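Local structure of sigma-54 interaction domain protein (Enterococcus faecalis, 3GDW) at residues S19-K22 with T23-L27; N76-G79 with N80-F83; N37-L40 with T41-V44; Q119-Q122 with L123-S127. The protein is of unknown function as a whole, but this piece is a PTS EIIA-like domain of a larger protein that may bind ATP and DNA. One frame throughout, in Å; residues are numbered along the deposited sequence.

Interaction 1 of 4, residues S19-K22 with T23-L27; sequences SMLK and TAQEL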
ATOM      1  N   SER B  19       5.156   7.669  -5.947  1.00 24.72           N
ATOM      2  CA  SER B  19       5.698   8.073  -4.645  1.00 24.55           C
ATOM      3  C   SER B  19       6.250   6.868  -3.867  1.00 25.56           C
ATOM      4  O   SER B  19       7.300   6.982  -3.227  1.00 24.72           O
ATOM      5  CB  SER B  19       4.606   8.751  -3.835  1.00 24.33           C
ATOM      6  OG  SER B  19       5.092   9.199  -2.596  1.00 25.41           O
HETATM    7  N   MSE B  20       5.536   5.741  -3.890  1.00 24.36           N
HETATM    8  CA  MSE B  20       6.076   4.526  -3.275  1.00 25.96           C
HETATM    9  C   MSE B  20       7.371   4.087  -3.923  1.00 25.55           C
HETATM   10  O   MSE B  20       8.298   3.689  -3.206  1.00 25.62           O
HETATM   11  CB  MSE B  20       5.114   3.344  -3.365  1.00 25.98           C
HETATM   12  CG  MSE B  20       4.102   3.285  -2.332  1.00 28.51           C
HETATM   13 SE   MSE B  20       3.116   1.608  -2.555  0.75 30.36          SE
HETATM   14  CE  MSE B  20       1.749   2.085  -1.282  1.00 29.89           C
ATOM     15  N   LEU B  21       7.425   4.142  -5.264  1.00 24.14           N
ATOM     16  CA  LEU B  21       8.656   3.761  -5.988  1.00 24.66           C
ATOM     17  C   LEU B  21       9.815   4.720  -5.684  1.00 24.30           C
ATOM     18  O   LEU B  21      10.954   4.272  -5.494  1.00 24.09           O
ATOM     19  CB  LEU B  21       8.434   3.659  -7.515  1.00 22.98           C
ATOM     20  CG  LEU B  21       9.636   3.224  -8.375  1.00 24.94           C
ATOM     21  CD1 LEU B  21      10.123   1.843  -7.972  1.00 21.78           C
ATOM     22  CD2 LEU B  21       9.302   3.251  -9.881  1.00 24.27           C
ATOM     23  N   LYS B  22       9.524   6.016  -5.648  1.00 24.12           N
ATOM     24  CA  LYS B  22      10.549   7.002  -5.334  1.00 25.65           C
ATOM     25  C   LYS B  22      11.148   6.699  -3.956  1.00 26.01           C
ATOM     26  O   LYS B  22      12.357   6.663  -3.797  1.00 24.69           O
ATOM     27  CB  LYS B  22       9.967   8.418  -5.395  1.00 26.23           C
ATOM     28  CG  LYS B  22      10.965   9.523  -5.018  1.00 29.88           C
ATOM     29  CD  LYS B  22      10.362  10.870  -5.415  1.00 38.71           C
ATOM     30  CE  LYS B  22      11.241  12.070  -5.067  1.00 43.94           C
ATOM     31  NZ  LYS B  22      10.542  13.377  -5.316  1.00 45.76           N
ATOM     32  N   THR B  23      10.287   6.430  -2.978  1.00 25.94           N
ATOM     33  CA  THR B  23      10.736   6.014  -1.640  1.00 26.71           C
ATOM     34  C   THR B  23      11.700   4.815  -1.657  1.00 27.37           C
ATOM     35  O   THR B  23      12.797   4.877  -1.067  1.00 27.09           O
ATOM     36  CB  THR B  23       9.517   5.691  -0.751  1.00 26.70           C
ATOM     37  OG1 THR B  23       8.826   6.908  -0.469  1.00 27.84           O
ATOM     38  CG2 THR B  23       9.948   5.041   0.584  1.00 27.34           C
ATOM     39  N   ALA B  24      11.318   3.738  -2.343  1.00 27.89           N
ATOM     40  CA  ALA B  24      12.205   2.580  -2.451  1.00 28.24           C
ATOM     41  C   ALA B  24      13.510   2.957  -3.135  1.00 28.61           C
ATOM     42  O   ALA B  24      14.594   2.555  -2.684  1.00 28.91           O
ATOM     43  CB  ALA B  24      11.515   1.403  -3.211  1.00 28.71           C
ATOM     44  N   GLN B  25      13.406   3.728  -4.212  1.00 28.45           N
ATOM     45  CA  GLN B  25      14.571   4.082  -5.007  1.00 29.08           C
ATOM     46  C   GLN B  25      15.585   4.915  -4.219  1.00 29.23           C
ATOM     47  O   GLN B  25      16.804   4.720  -4.365  1.00 29.28           O
ATOM     48  CB  GLN B  25      14.157   4.819  -6.269  1.00 29.01           C
ATOM     49  CG  GLN B  25      13.529   3.914  -7.320  1.00 30.14           C
ATOM     50  CD  GLN B  25      13.073   4.700  -8.517  1.00 31.69           C
ATOM     51  OE1 GLN B  25      12.911   5.921  -8.448  1.00 33.62           O
ATOM     52  NE2 GLN B  25      12.837   4.011  -9.617  1.00 28.07           N
ATOM     53  N   GLU B  26      15.072   5.839  -3.410  1.00 28.89           N
ATOM     54  CA  GLU B  26      15.899   6.678  -2.558  1.00 30.42           C
ATOM     55  C   GLU B  26      16.459   5.877  -1.397  1.00 29.13           C
ATOM     56  O   GLU B  26      17.613   6.054  -1.068  1.00 28.40           O
ATOM     57  CB  GLU B  26      15.131   7.908  -2.052  1.00 30.93           C
ATOM     58  CG  GLU B  26      14.831   8.916  -3.147  1.00 37.51           C
ATOM     59  CD  GLU B  26      13.945  10.079  -2.686  1.00 44.88           C
ATOM     60  OE1 GLU B  26      13.570  10.140  -1.490  1.00 48.81           O
ATOM     61  OE2 GLU B  26      13.617  10.945  -3.531  1.00 49.32           O
ATOM     62  N   LEU B  27      15.669   4.971  -0.805  1.00 28.74           N
ATOM     63  CA  LEU B  27      16.213   4.096   0.236  1.00 29.30           C
ATOM     64  C   LEU B  27      17.325   3.186  -0.288  1.00 29.51           C
ATOM     65  O   LEU B  27      18.287   2.961   0.413  1.00 28.71           O
ATOM     66  CB  LEU B  27      15.130   3.261   0.943  1.00 28.24           C
ATOM     67  CG  LEU B  27      14.210   4.098   1.843  1.00 29.33           C
ATOM     68  CD1 LEU B  27      13.038   3.238   2.328  1.00 29.57           C
ATOM     69  CD2 LEU B  27      14.981   4.743   3.005  1.00 27.75           C
TER

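Interaction 2 of 4, residues N76-G79 with N80-F83; sequences NSFG and NMLF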
ATOM      1  N   ASN B  76      -4.582  -6.510 -11.619  1.00 32.90           N
ATOM      2  CA  ASN B  76      -3.833  -7.768 -11.585  1.00 33.97           C
ATOM      3  C   ASN B  76      -3.988  -8.607 -12.838  1.00 33.94           C
ATOM      4  O   ASN B  76      -3.047  -9.311 -13.229  1.00 35.36           O
ATOM      5  CB  ASN B  76      -4.092  -8.611 -10.335  1.00 35.02           C
ATOM      6  CG  ASN B  76      -2.784  -8.963  -9.619  1.00 36.86           C
ATOM      7  OD1 ASN B  76      -1.849  -8.146  -9.602  1.00 39.72           O
ATOM      8  ND2 ASN B  76      -2.709 -10.153  -9.022  1.00 37.48           N
ATOM      9  N   SER B  77      -5.147  -8.503 -13.486  1.00 32.64           N
ATOM     10  CA  SER B  77      -5.372  -9.196 -14.748  1.00 31.60           C
ATOM     11  C   SER B  77      -4.353  -8.839 -15.827  1.00 30.74           C
ATOM     12  O   SER B  77      -4.206  -9.571 -16.795  1.00 29.49           O
ATOM     13  CB  SER B  77      -6.779  -8.925 -15.260  1.00 31.84           C
ATOM     14  OG  SER B  77      -6.916  -7.573 -15.617  1.00 32.51           O
ATOM     15  N   PHE B  78      -3.633  -7.727 -15.655  1.00 29.82           N
ATOM     16  CA  PHE B  78      -2.643  -7.312 -16.669  1.00 29.59           C
ATOM     17  C   PHE B  78      -1.500  -8.302 -16.763  1.00 29.58           C
ATOM     18  O   PHE B  78      -0.871  -8.418 -17.810  1.00 29.08           O
ATOM     19  CB  PHE B  78      -2.037  -5.920 -16.387  1.00 29.27           C
ATOM     20  CG  PHE B  78      -3.011  -4.788 -16.474  1.00 29.09           C
ATOM     21  CD1 PHE B  78      -4.315  -4.981 -16.927  1.00 28.02           C
ATOM     22  CD2 PHE B  78      -2.598  -3.503 -16.137  1.00 28.59           C
ATOM     23  CE1 PHE B  78      -5.208  -3.912 -17.017  1.00 28.93           C
ATOM     24  CE2 PHE B  78      -3.474  -2.421 -16.232  1.00 28.82           C
ATOM     25  CZ  PHE B  78      -4.785  -2.624 -16.660  1.00 30.57           C
ATOM     26  N   GLY B  79      -1.217  -8.992 -15.662  1.00 29.84           N
ATOM     27  CA  GLY B  79      -0.090  -9.924 -15.629  1.00 31.22           C
ATOM     28  C   GLY B  79      -0.235 -11.025 -16.656  1.00 31.94           C
ATOM     29  O   GLY B  79       0.661 -11.256 -17.470  1.00 32.49           O
ATOM     30  N   ASN B  80      -1.374 -11.703 -16.627  1.00 32.44           N
ATOM     31  CA  ASN B  80      -1.608 -12.757 -17.576  1.00 33.74           C
ATOM     32  C   ASN B  80      -1.780 -12.176 -18.980  1.00 33.33           C
ATOM     33  O   ASN B  80      -1.328 -12.781 -19.947  1.00 33.59           O
ATOM     34  CB  ASN B  80      -2.802 -13.628 -17.170  1.00 33.99           C
ATOM     35  CG  ASN B  80      -3.136 -14.682 -18.212  1.00 37.32           C
ATOM     36  OD1 ASN B  80      -2.252 -15.387 -18.707  1.00 41.38           O
ATOM     37  ND2 ASN B  80      -4.418 -14.785 -18.566  1.00 40.12           N
HETATM   38  N   MSE B  81      -2.406 -11.003 -19.086  1.00 32.86           N
HETATM   39  CA  MSE B  81      -2.601 -10.355 -20.389  1.00 32.73           C
HETATM   40  C   MSE B  81      -1.273 -10.092 -21.087  1.00 32.09           C
HETATM   41  O   MSE B  81      -1.135 -10.347 -22.275  1.00 31.60           O
HETATM   42  CB  MSE B  81      -3.372  -9.043 -20.245  1.00 33.05           C
HETATM   43  CG  MSE B  81      -4.867  -9.181 -20.419  1.00 36.07           C
HETATM   44 SE   MSE B  81      -5.792  -7.566 -19.823  0.75 42.15          SE
HETATM   45  CE  MSE B  81      -7.605  -8.304 -19.637  1.00 42.59           C
ATOM     46  N   LEU B  82      -0.300  -9.579 -20.343  1.00 31.97           N
ATOM     47  CA  LEU B  82       1.030  -9.309 -20.894  1.00 32.45           C
ATOM     48  C   LEU B  82       1.738 -10.578 -21.320  1.00 32.50           C
ATOM     49  O   LEU B  82       2.389 -10.606 -22.362  1.00 33.02           O
ATOM     50  CB  LEU B  82       1.918  -8.606 -19.869  1.00 32.30           C
ATOM     51  CG  LEU B  82       2.058  -7.107 -19.718  1.00 31.93           C
ATOM     52  CD1 LEU B  82       3.150  -6.878 -18.635  1.00 28.94           C
ATOM     53  CD2 LEU B  82       2.405  -6.375 -21.031  1.00 29.66           C
ATOM     54  N   PHE B  83       1.654 -11.619 -20.494  1.00 33.43           N
ATOM     55  CA  PHE B  83       2.239 -12.912 -20.861  1.00 33.74           C
ATOM     56  C   PHE B  83       1.630 -13.458 -22.156  1.00 34.04           C
ATOM     57  O   PHE B  83       2.366 -13.862 -23.048  1.00 33.44           O
ATOM     58  CB  PHE B  83       2.113 -13.960 -19.750  1.00 33.60           C
ATOM     59  CG  PHE B  83       2.511 -15.338 -20.200  1.00 34.55           C
ATOM     60  CD1 PHE B  83       3.851 -15.649 -20.412  1.00 34.83           C
ATOM     61  CD2 PHE B  83       1.549 -16.306 -20.459  1.00 34.15           C
ATOM     62  CE1 PHE B  83       4.229 -16.916 -20.849  1.00 34.09           C
ATOM     63  CE2 PHE B  83       1.915 -17.572 -20.904  1.00 34.13           C
ATOM     64  CZ  PHE B  83       3.256 -17.880 -21.097  1.00 34.81           C
TER

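Interaction 3 of 4, residues N37-L40 with T41-V44; sequences NMPL and TMEV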
ATOM      1  N   ASN B  37       0.699   5.677 -12.732  1.00 24.06           N
ATOM      2  CA  ASN B  37      -0.434   6.007 -11.876  1.00 23.97           C
ATOM      3  C   ASN B  37      -1.659   6.004 -12.747  1.00 24.54           C
ATOM      4  O   ASN B  37      -1.632   6.561 -13.837  1.00 24.05           O
ATOM      5  CB  ASN B  37      -0.252   7.391 -11.247  1.00 23.70           C
ATOM      6  CG  ASN B  37       1.026   7.487 -10.413  1.00 23.41           C
ATOM      7  OD1 ASN B  37       1.175   6.805  -9.389  1.00 21.86           O
ATOM      8  ND2 ASN B  37       1.971   8.279 -10.886  1.00 21.08           N
HETATM    9  N   MSE B  38      -2.737   5.378 -12.285  1.00 25.08           N
HETATM   10  CA  MSE B  38      -3.984   5.412 -13.040  1.00 25.67           C
HETATM   11  C   MSE B  38      -4.953   6.373 -12.370  1.00 26.12           C
HETATM   12  O   MSE B  38      -5.581   6.012 -11.363  1.00 25.56           O
HETATM   13  CB  MSE B  38      -4.628   4.029 -13.134  1.00 25.70           C
HETATM   14  CG  MSE B  38      -5.837   4.017 -14.092  1.00 27.83           C
HETATM   15 SE   MSE B  38      -6.529   2.201 -14.271  0.75 31.74          SE
HETATM   16  CE  MSE B  38      -7.437   2.118 -12.544  1.00 33.11           C
ATOM     17  N   PRO B  39      -5.079   7.597 -12.923  1.00 26.20           N
ATOM     18  CA  PRO B  39      -5.955   8.522 -12.253  1.00 26.60           C
ATOM     19  C   PRO B  39      -7.404   8.091 -12.453  1.00 27.33           C
ATOM     20  O   PRO B  39      -7.716   7.229 -13.294  1.00 26.28           O
ATOM     21  CB  PRO B  39      -5.638   9.877 -12.926  1.00 27.54           C
ATOM     22  CG  PRO B  39      -5.186   9.509 -14.328  1.00 27.28           C
ATOM     23  CD  PRO B  39      -4.421   8.197 -14.109  1.00 26.72           C
ATOM     24  N   LEU B  40      -8.286   8.636 -11.642  1.00 28.12           N
ATOM     25  CA  LEU B  40      -9.624   8.061 -11.570  1.00 29.38           C
ATOM     26  C   LEU B  40     -10.436   8.196 -12.864  1.00 29.46           C
ATOM     27  O   LEU B  40     -11.284   7.374 -13.125  1.00 29.36           O
ATOM     28  CB  LEU B  40     -10.387   8.552 -10.324  1.00 30.61           C
ATOM     29  CG  LEU B  40      -9.894   7.928  -8.990  1.00 32.86           C
ATOM     30  CD1 LEU B  40     -10.612   8.508  -7.780  1.00 34.27           C
ATOM     31  CD2 LEU B  40      -9.968   6.355  -8.972  1.00 35.58           C
ATOM     32  N   THR B  41     -10.134   9.199 -13.686  1.00 29.53           N
ATOM     33  CA  THR B  41     -10.831   9.373 -14.969  1.00 30.19           C
ATOM     34  C   THR B  41     -10.285   8.460 -16.071  1.00 29.04           C
ATOM     35  O   THR B  41     -10.850   8.426 -17.146  1.00 29.37           O
ATOM     36  CB  THR B  41     -10.704  10.805 -15.462  1.00 30.23           C
ATOM     37  OG1 THR B  41      -9.323  11.167 -15.447  1.00 34.27           O
ATOM     38  CG2 THR B  41     -11.463  11.758 -14.551  1.00 31.59           C
HETATM   39  N   MSE B  42      -9.183   7.743 -15.822  1.00 27.47           N
HETATM   40  CA  MSE B  42      -8.561   6.917 -16.865  1.00 26.27           C
HETATM   41  C   MSE B  42      -9.193   5.533 -16.935  1.00 26.18           C
HETATM   42  O   MSE B  42      -9.298   4.866 -15.926  1.00 24.62           O
HETATM   43  CB  MSE B  42      -7.039   6.785 -16.654  1.00 26.03           C
HETATM   44  CG  MSE B  42      -6.391   5.745 -17.587  1.00 25.85           C
HETATM   45 SE   MSE B  42      -4.417   5.801 -17.529  0.75 26.94          SE
HETATM   46  CE  MSE B  42      -4.072   7.341 -18.674  1.00 25.60           C
ATOM     47  N   GLU B  43      -9.581   5.088 -18.130  1.00 26.76           N
ATOM     48  CA  GLU B  43     -10.126   3.745 -18.270  1.00 27.56           C
ATOM     49  C   GLU B  43      -9.043   2.682 -18.085  1.00 27.58           C
ATOM     50  O   GLU B  43      -7.870   2.904 -18.401  1.00 26.10           O
ATOM     51  CB  GLU B  43     -10.911   3.597 -19.575  1.00 28.17           C
ATOM     52  CG  GLU B  43     -12.157   4.466 -19.578  1.00 32.26           C
ATOM     53  CD  GLU B  43     -12.889   4.454 -20.903  1.00 38.93           C
ATOM     54  OE1 GLU B  43     -12.429   3.772 -21.841  1.00 41.60           O
ATOM     55  OE2 GLU B  43     -13.927   5.140 -21.010  1.00 41.98           O
ATOM     56  N   VAL B  44      -9.447   1.543 -17.525  1.00 27.81           N
ATOM     57  CA  VAL B  44      -8.529   0.425 -17.252  1.00 28.69           C
ATOM     58  C   VAL B  44      -7.765  -0.027 -18.522  1.00 28.08           C
ATOM     59  O   VAL B  44      -6.536  -0.208 -18.490  1.00 27.94           O
ATOM     60  CB  VAL B  44      -9.280  -0.771 -16.571  1.00 29.20           C
ATOM     61  CG1 VAL B  44      -8.407  -2.014 -16.519  1.00 30.70           C
ATOM     62  CG2 VAL B  44      -9.752  -0.379 -15.160  1.00 29.28           C
TER

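Interaction 4 of 4, residues Q119-Q122 with L123-S127; sequences QNIQ and LSFES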
ATOM      1  N   GLN B 119       8.385 -15.519  -4.069  1.00 19.81           N
ATOM      2  CA  GLN B 119       8.346 -16.306  -2.826  1.00 20.09           C
ATOM      3  C   GLN B 119       8.623 -15.435  -1.630  1.00 19.71           C
ATOM      4  O   GLN B 119       7.901 -15.518  -0.650  1.00 20.59           O
ATOM      5  CB  GLN B 119       9.342 -17.488  -2.822  1.00 20.02           C
ATOM      6  CG  GLN B 119       9.331 -18.246  -1.447  1.00 22.43           C
ATOM      7  CD  GLN B 119      10.448 -19.276  -1.291  1.00 26.70           C
ATOM      8  OE1 GLN B 119      10.320 -20.411  -1.745  1.00 29.26           O
ATOM      9  NE2 GLN B 119      11.530 -18.894  -0.615  1.00 27.30           N
ATOM     10  N   ASN B 120       9.664 -14.603  -1.696  1.00 19.98           N
ATOM     11  CA  ASN B 120       9.984 -13.713  -0.561  1.00 19.86           C
ATOM     12  C   ASN B 120       8.888 -12.687  -0.268  1.00 19.41           C
ATOM     13  O   ASN B 120       8.632 -12.331   0.895  1.00 18.71           O
ATOM     14  CB  ASN B 120      11.360 -13.049  -0.716  1.00 20.28           C
ATOM     15  CG  ASN B 120      12.512 -14.001  -0.361  1.00 23.66           C
ATOM     16  OD1 ASN B 120      12.983 -14.021   0.776  1.00 27.96           O
ATOM     17  ND2 ASN B 120      12.953 -14.806  -1.326  1.00 25.58           N
ATOM     18  N   ILE B 121       8.223 -12.224  -1.322  1.00 18.72           N
ATOM     19  CA  ILE B 121       7.117 -11.324  -1.132  1.00 17.91           C
ATOM     20  C   ILE B 121       5.926 -12.049  -0.498  1.00 17.90           C
ATOM     21  O   ILE B 121       5.246 -11.495   0.375  1.00 17.08           O
ATOM     22  CB  ILE B 121       6.707 -10.614  -2.440  1.00 17.96           C
ATOM     23  CG1 ILE B 121       7.756  -9.544  -2.825  1.00 18.23           C
ATOM     24  CG2 ILE B 121       5.345  -9.944  -2.248  1.00 17.68           C
ATOM     25  CD1 ILE B 121       7.539  -8.890  -4.210  1.00 16.02           C
ATOM     26  N   GLN B 122       5.659 -13.274  -0.945  1.00 18.20           N
ATOM     27  CA  GLN B 122       4.612 -14.054  -0.314  1.00 18.84           C
ATOM     28  C   GLN B 122       4.895 -14.233   1.172  1.00 18.52           C
ATOM     29  O   GLN B 122       4.004 -14.108   1.974  1.00 19.60           O
ATOM     30  CB  GLN B 122       4.427 -15.409  -0.999  1.00 18.47           C
ATOM     31  CG  GLN B 122       3.346 -16.220  -0.320  1.00 19.97           C
ATOM     32  CD  GLN B 122       3.110 -17.572  -0.991  1.00 21.55           C
ATOM     33  OE1 GLN B 122       3.677 -17.871  -2.036  1.00 21.24           O
ATOM     34  NE2 GLN B 122       2.248 -18.360  -0.408  1.00 23.22           N
ATOM     35  N   LEU B 123       6.140 -14.514   1.548  1.00 19.42           N
ATOM     36  CA  LEU B 123       6.481 -14.634   2.969  1.00 19.30           C
ATOM     37  C   LEU B 123       6.252 -13.337   3.758  1.00 19.88           C
ATOM     38  O   LEU B 123       5.852 -13.383   4.935  1.00 20.29           O
ATOM     39  CB  LEU B 123       7.922 -15.124   3.141  1.00 18.89           C
ATOM     40  CG  LEU B 123       8.163 -16.605   2.834  1.00 20.14           C
ATOM     41  CD1 LEU B 123       9.647 -16.891   2.541  1.00 19.21           C
ATOM     42  CD2 LEU B 123       7.636 -17.517   3.979  1.00 19.98           C
ATOM     43  N   SER B 124       6.503 -12.185   3.123  1.00 19.16           N
ATOM     44  CA  SER B 124       6.245 -10.913   3.756  1.00 19.39           C
ATOM     45  C   SER B 124       4.760 -10.734   4.011  1.00 19.59           C
ATOM     46  O   SER B 124       4.374 -10.325   5.087  1.00 19.83           O
ATOM     47  CB  SER B 124       6.775  -9.749   2.898  1.00 20.12           C
ATOM     48  OG  SER B 124       8.201  -9.756   2.854  1.00 17.84           O
ATOM     49  N   PHE B 125       3.930 -11.033   3.016  1.00 19.70           N
ATOM     50  CA  PHE B 125       2.497 -10.959   3.206  1.00 20.30           C
ATOM     51  C   PHE B 125       2.083 -11.892   4.352  1.00 20.98           C
ATOM     52  O   PHE B 125       1.362 -11.459   5.253  1.00 20.03           O
ATOM     53  CB  PHE B 125       1.735 -11.268   1.913  1.00 19.88           C
ATOM     54  CG  PHE B 125       1.542 -10.063   1.017  1.00 21.34           C
ATOM     55  CD1 PHE B 125       0.531  -9.135   1.267  1.00 22.76           C
ATOM     56  CD2 PHE B 125       2.370  -9.850  -0.054  1.00 22.20           C
ATOM     57  CE1 PHE B 125       0.351  -8.017   0.439  1.00 21.88           C
ATOM     58  CE2 PHE B 125       2.195  -8.746  -0.890  1.00 19.43           C
ATOM     59  CZ  PHE B 125       1.183  -7.831  -0.640  1.00 22.09           C
ATOM     60  N   GLU B 126       2.580 -13.140   4.339  1.00 21.44           N
ATOM     61  CA  GLU B 126       2.224 -14.119   5.391  1.00 23.21           C
ATOM     62  C   GLU B 126       2.603 -13.652   6.778  1.00 22.43           C
ATOM     63  O   GLU B 126       1.816 -13.834   7.703  1.00 22.45           O
ATOM     64  CB  GLU B 126       2.843 -15.513   5.167  1.00 23.25           C
ATOM     65  CG  GLU B 126       2.686 -16.045   3.776  1.00 29.66           C
ATOM     66  CD  GLU B 126       1.524 -17.004   3.618  1.00 35.24           C
ATOM     67  OE1 GLU B 126       0.669 -17.081   4.543  1.00 35.85           O
ATOM     68  OE2 GLU B 126       1.495 -17.688   2.566  1.00 35.40           O
ATOM     69  N   SER B 127       3.790 -13.050   6.924  1.00 22.25           N
ATOM     70  CA  SER B 127       4.200 -12.487   8.212  1.00 22.95           C
ATOM     71  C   SER B 127       3.184 -11.479   8.711  1.00 22.67           C
ATOM     72  O   SER B 127       2.836 -11.491   9.885  1.00 23.98           O
ATOM     73  CB  SER B 127       5.553 -11.800   8.131  1.00 22.04           C
ATOM     74  OG  SER B 127       6.517 -12.706   7.698  1.00 26.56           O
TER

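Interaction 1 of 4, residues S19-K22 with T23-L27
Thr23 sits one helical turn after Ser19. Its N-H bonds to Ser19 O at 3.0 Å. Thr23 CB rests 3.4 Å from Met20 O. OG1 lies beside the backbone N (chi1 -69°), which leaves it near Ser19 O and able to bond His12 O of the second subunit. Ala24 follows with a backbone bond from its N to Met20 O. Gln25 N bonds to Leu21 O at 2.8 Å, and its side chain runs extended past Leu21. There Gln25 NE2 lies 3.5 Å from Leu21 CG and 3.6 Å from Leu21 CD2. The atom that lies against the leucine is also the donor to Ile32 O, which fixes the amide. Glu26 N bonds to Lys22 O. Its carboxylate crosses the lysine chain at an angle, with OE2 3.0 Å from Lys22 CE. The charged ends stay 4.3 Å apart, Lys22 NZ to Glu26 OE2, which is beyond a salt bridge. Lys22 NZ instead forms one with Asp14 of the second subunit. The chemistry implies a helix whose polar ends serve mainly the dimer interface and the loop at Ile32, with Glu26 adding at most a longer-range attraction to the lysine.

Interaction 2 of 4, residues N76-G79 with N80-F83
Phe78 has CG beside its backbone N (chi1 -66°), and Met81 swings its extended chain back towards it (chi1 -93°). Met81 is a selenomethionine, and its SE comes 4.2 Å from Phe78 CD1. The selenium lies 5.4 Å from the centroid of the Phe78 ring and 69° off the ring normal. This is an oblique Met-aromatic contact. The methyl end turns away from the ring, and Met81 CE is 4.1 Å from Ser77 OG. That hydroxyl is turned back to bond Ser74 O. Along the backbone, Met81 N bonds to Ser77 O and Phe83 N to Gly79 O. Leu82 N bonds to Phe78 O at 2.8 Å. Leu82 CB also rests 3.5 Å from Phe78 O. The Phe78 ring meets Tyr48 of helix 44-57 edge-to-face, where Met81 touches the tyrosine too, and it packs on Leu68 of strand 66-70. Leu82 reaches Val55 and Ile66 on the same two elements. The arrangement lies near the N-terminal end of helix 78-86, in the beta-alpha-beta crossover of strand 66-70, helix 78-86 and strand 90-93, as expected for a parallel alpha/beta domain of the EIIA-man type.

Interaction 3 of 4, residues N37-L40 with T41-V44
Met38 and Met42, both selenomethionines, meet where the chain turns back after strand 34-38. The contact is mostly apolar. Met38 CG lies 3.9 Å from Met42 CG, and the two chains cross at a slant. Both have CG anti to the backbone N, chi1 -172° in Met38 and 171° in Met42, and both stay extended at the second torsion. This carries each selenium to its neighbours, and the bend at the third torsion turns only the methyl CE. Met38 SE goes to the start of the next helix, 4.0 Å from Val44 CA and 4.2 Å from Val44 CG2. Met42 SE stays near the turn, 4.1 Å from Met38 CG and 4.2 Å from Pro39 CD. The proline ring adds a further patch, with Pro39 CD 3.9 Å from Met42 CB. Met42 therefore packs against two successive residues of the incoming chain.

The polar part is one backbone hydrogen bond. Met42 N bonds to Pro39 O at 3.0 Å and closes a type I beta turn from Pro39 to Met42. The N-H points well at the oxygen, but the donor stands above the carbonyl plane, 50° out of it. Leu40 and Thr41 form the corners of the turn.

Neighbours surround the turn. Met38 makes backbone bonds with Met11 and Gly13 on the side of strand 6-12. At its corner, Leu40 packs on Glu26 of the second subunit. Glu43 is the N-cap of helix 44-57, and Met47 of that helix touches both Met38 and Met42. The turn thus joins strand 34-38, outermost in the sheet of this chain, to helix 44-57.

Interaction 4 of 4, residues Q119-Q122 with L123-S127
Gln122 and Glu126 are joined by a side-chain hydrogen bond, Gln122 NE2 to Glu126 OE2 at 3.1 Å. It is fairly straight, with 160° at the hydrogen. The amide and carboxylate planes are 22° apart, nearly coplanar, and the oxygen lies close to the amide plane. Gln122 is fully extended, while Glu126 is bent at its second torsion (chi2 -98°), which turns its carboxylate back to the amide. The same pair is linked through the backbone, Glu126 N to Gln122 O at 2.9 Å. Leu123 N, Ser124 N and Phe125 N make the equivalent bonds to Gln119 O, Asn120 O and Ile121 O. Leu123 O takes two bonds from Ser127, from N and from OG, arriving from opposite faces of its plane. Ser124 OG bonds to Glu103 of helix 98-109. Packing lies on another side of the helix. Ile121 CG2 sits at the edge of the Phe125 ring, 3.6 Å from CE2. In the second subunit, Val129 meets Phe125 and Phe133 meets Gln122. The arrangement is an i to i+4 Gln-Glu side-chain pair on helix 114-135, whose Ile121 and Phe125 face Ile93 of strand 90-93 and Ile100 of helix 98-109.

In the fold
Along the chain the order is interaction 1, 3, 2, 4. The domain is a parallel four-stranded sheet flanked by helices. Interaction 1 is on helix 16-28, which leads into strand 34-38, and interaction 3 spans the end of that strand and the turn after it. Their centres are about 22 Å apart. Interaction 2 is on helix 78-86 and touches interaction 3, with Phe78 CZ 3.5 Å from Val44 O. Interactions 3 and 4 lie farthest apart, about 29 Å between centres. Interactions 1 and 4, with centres about 20 Å apart, put helices 16-28 and 114-135 at the dimer interface, to which Leu40 of interaction 3 and Asn76 of interaction 2 add smaller contacts.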